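Local coordinates for Csc2 (Thermofilum pendens, PDB 4TXD), which probably binds CRISPR RNA as the Cas7-family backbone subunit of a type I-D interference complex, and carries a bound zinc ion, at residues 107-112 against 346-351. Numbering follows the deposited sequence.
Sequences QLLREY and DLWRSS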
loop_
_atom_site.group_PDB
_atom_site.type_symbol
_atom_site.label_atom_id
_atom_site.label_comp_id
_atom_site.label_asym_id
_atom_site.label_seq_id
_atom_site.Cartn_x
_atom_site.Cartn_y
_atom_site.Cartn_z
ATOM N N GLN A 107 3.688 9.321 -6.102
ATOM C CA GLN A 107 4.863 10.184 -6.261
ATOM C C GLN A 107 5.853 9.503 -7.200
ATOM O O GLN A 107 6.479 10.160 -8.035
ATOM C CB GLN A 107 5.497 10.508 -4.899
ATOM C CG GLN A 107 6.585 11.598 -4.938
ATOM C CD GLN A 107 6.103 12.911 -5.541
ATOM O OE1 GLN A 107 4.944 13.312 -5.375
ATOM N NE2 GLN A 107 6.996 13.585 -6.262
ATOM N N LEU A 108 5.974 8.183 -7.088
ATOM C CA LEU A 108 6.841 7.423 -7.968
ATOM C C LEU A 108 6.326 7.520 -9.406
ATOM O O LEU A 108 7.123 7.646 -10.337
ATOM C CB LEU A 108 6.940 5.964 -7.516
ATOM C CG LEU A 108 7.645 5.758 -6.162
ATOM C CD1 LEU A 108 7.564 4.316 -5.742
ATOM C CD2 LEU A 108 9.110 6.192 -6.245
ATOM N N LEU A 109 5.002 7.482 -9.580
ATOM C CA LEU A 109 4.390 7.639 -10.908
ATOM C C LEU A 109 4.673 9.009 -11.494
ATOM O O LEU A 109 4.900 9.147 -12.703
ATOM C CB LEU A 109 2.869 7.420 -10.853
ATOM C CG LEU A 109 2.438 5.970 -10.681
ATOM C CD1 LEU A 109 0.958 5.885 -10.281
ATOM C CD2 LEU A 109 2.719 5.197 -11.966
ATOM N N ARG A 110 4.632 10.028 -10.643
ATOM C CA ARG A 110 4.957 11.371 -11.093
ATOM C C ARG A 110 6.422 11.470 -11.520
ATOM O O ARG A 110 6.745 12.118 -12.517
ATOM C CB ARG A 110 4.648 12.384 -10.008
ATOM C CG ARG A 110 3.180 12.715 -9.898
ATOM C CD ARG A 110 2.901 13.458 -8.612
ATOM N NE ARG A 110 1.497 13.835 -8.491
ATOM C CZ ARG A 110 0.907 14.132 -7.336
ATOM N NH1 ARG A 110 1.601 14.075 -6.202
ATOM N NH2 ARG A 110 -0.378 14.472 -7.310
ATOM N N GLU A 111 7.305 10.807 -10.784
ATOM C CA GLU A 111 8.721 10.819 -11.134
ATOM C C GLU A 111 8.999 9.998 -12.387
ATOM O O GLU A 111 9.917 10.312 -13.156
ATOM C CB GLU A 111 9.565 10.318 -9.961
ATOM C CG GLU A 111 9.607 11.343 -8.820
ATOM C CD GLU A 111 10.412 10.879 -7.615
ATOM O OE1 GLU A 111 11.047 9.793 -7.667
ATOM O OE2 GLU A 111 10.396 11.619 -6.611
ATOM N N TYR A 112 8.210 8.948 -12.601
ATOM C CA TYR A 112 8.316 8.177 -13.829
ATOM C C TYR A 112 7.975 9.081 -14.997
ATOM O O TYR A 112 8.714 9.150 -15.990
ATOM C CB TYR A 112 7.397 6.958 -13.815
ATOM C CG TYR A 112 7.310 6.278 -15.167
ATOM C CD1 TYR A 112 8.341 5.461 -15.617
ATOM C CD2 TYR A 112 6.197 6.455 -15.993
ATOM C CE1 TYR A 112 8.276 4.835 -16.855
ATOM C CE2 TYR A 112 6.122 5.828 -17.236
ATOM C CZ TYR A 112 7.166 5.027 -17.662
ATOM O OH TYR A 112 7.112 4.405 -18.890
ATOM N N ASP A 346 5.657 -1.352 -17.551
ATOM C CA ASP A 346 4.837 -2.542 -17.480
ATOM C C ASP A 346 3.713 -2.354 -16.462
ATOM O O ASP A 346 2.628 -2.911 -16.622
ATOM C CB ASP A 346 5.690 -3.748 -17.146
ATOM C CG ASP A 346 6.743 -4.001 -18.200
ATOM O OD1 ASP A 346 6.379 -4.032 -19.392
ATOM O OD2 ASP A 346 7.929 -4.135 -17.843
ATOM N N LEU A 347 3.974 -1.542 -15.444
ATOM C CA LEU A 347 2.954 -1.203 -14.458
ATOM C C LEU A 347 1.796 -0.443 -15.109
ATOM O O LEU A 347 0.622 -0.721 -14.856
ATOM C CB LEU A 347 3.557 -0.369 -13.328
ATOM C CG LEU A 347 2.587 0.061 -12.222
ATOM C CD1 LEU A 347 2.059 -1.154 -11.430
ATOM C CD2 LEU A 347 3.224 1.133 -11.304
ATOM N N TRP A 348 2.123 0.526 -15.930
ATOM C CA TRP A 348 1.120 1.296 -16.641
ATOM C C TRP A 348 0.355 0.403 -17.640
ATOM O O TRP A 348 -0.836 0.437 -17.695
ATOM C CB TRP A 348 1.744 2.491 -17.329
ATOM C CG TRP A 348 1.627 3.800 -16.689
ATOM C CD1 TRP A 348 2.636 4.567 -16.275
ATOM C CD2 TRP A 348 0.443 4.548 -16.442
ATOM N NE1 TRP A 348 2.191 5.723 -15.776
ATOM C CE2 TRP A 348 0.836 5.747 -15.862
ATOM C CE3 TRP A 348 -0.914 4.322 -16.653
ATOM C CZ2 TRP A 348 -0.058 6.709 -15.499
ATOM C CZ3 TRP A 348 -1.781 5.264 -16.284
ATOM C CH2 TRP A 348 -1.372 6.444 -15.711
ATOM N N ARG A 349 1.066 -0.416 -18.388
ATOM C CA ARG A 349 0.415 -1.407 -19.260
ATOM C C ARG A 349 -0.592 -2.261 -18.487
ATOM O O ARG A 349 -1.701 -2.516 -18.958
ATOM C CB ARG A 349 1.441 -2.339 -19.917
ATOM C CG ARG A 349 2.230 -1.750 -21.092
ATOM C CD ARG A 349 3.344 -2.711 -21.547
ATOM N NE ARG A 349 2.832 -4.056 -21.785
ATOM C CZ ARG A 349 3.207 -5.147 -21.116
ATOM N NH1 ARG A 349 4.128 -5.081 -20.167
ATOM N NH2 ARG A 349 2.661 -6.317 -21.406
ATOM N N SER A 350 -0.192 -2.713 -17.303
ATOM C CA SER A 350 -1.057 -3.532 -16.454
ATOM C C SER A 350 -2.276 -2.751 -15.949
ATOM O O SER A 350 -3.379 -3.298 -15.827
ATOM C CB SER A 350 -0.260 -4.073 -15.266
ATOM O OG SER A 350 -0.956 -5.109 -14.613
ATOM N N SER A 351 -2.099 -1.483 -15.670
ATOM C CA SER A 351 -3.165 -0.704 -15.113
ATOM C C SER A 351 -4.221 -0.421 -16.154
ATOM O O SER A 351 -5.369 -0.528 -15.891
ATOM C CB SER A 351 -2.669 0.603 -14.531
ATOM O OG SER A 351 -3.615 1.257 -13.763
HETATM O O HOH W 1 3.186 8.361 -14.657
#
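Leu109 meets both Leu347 and Trp348 through a single methyl, CD2. Its CG lies anti to the carbonyl carbon (chi1 -74°), and this torsion and chi2 together make CD2 the branch that carries the contact. Leu109 CD2 lies 4.1 Å from Leu347 CD2, the two side chains crossing at about a right angle. The same methyl, Leu109 CD2, is 3.9 Å from Trp348 NE1 and approaches the indole obliquely. The backbone of Leu109 joins in through water. One water donates to Leu109 O at 2.7 Å and accepts from Trp348 NE1 at 3.0 Å. It sits in the indole plane, at the ring edge.

One turn on, Tyr112 brings CD2 and CE2 of its ring to CD1 and NE1 of Trp348. The closest pair is Tyr112 CE2 and Trp348 CD1, 3.8 Å apart. The two ring planes are inclined at 42°, so the rings meet obliquely. Tyr112 OH is hydrogen-bonded to Pro340 O, which fixes the far end of the ring. With an alanine here, Pro340 O is likely to lose this partner, and a gap would probably open beside the Trp348 indole.

Trp144 packs edge-to-face with Trp348, which also touches the zinc ligand Cys168. All four residues in contact are buried. The chemistry implies a mainly apolar joint between helices 94-115 and 343-365, in which one water satisfies the indole N-H beside the zinc site.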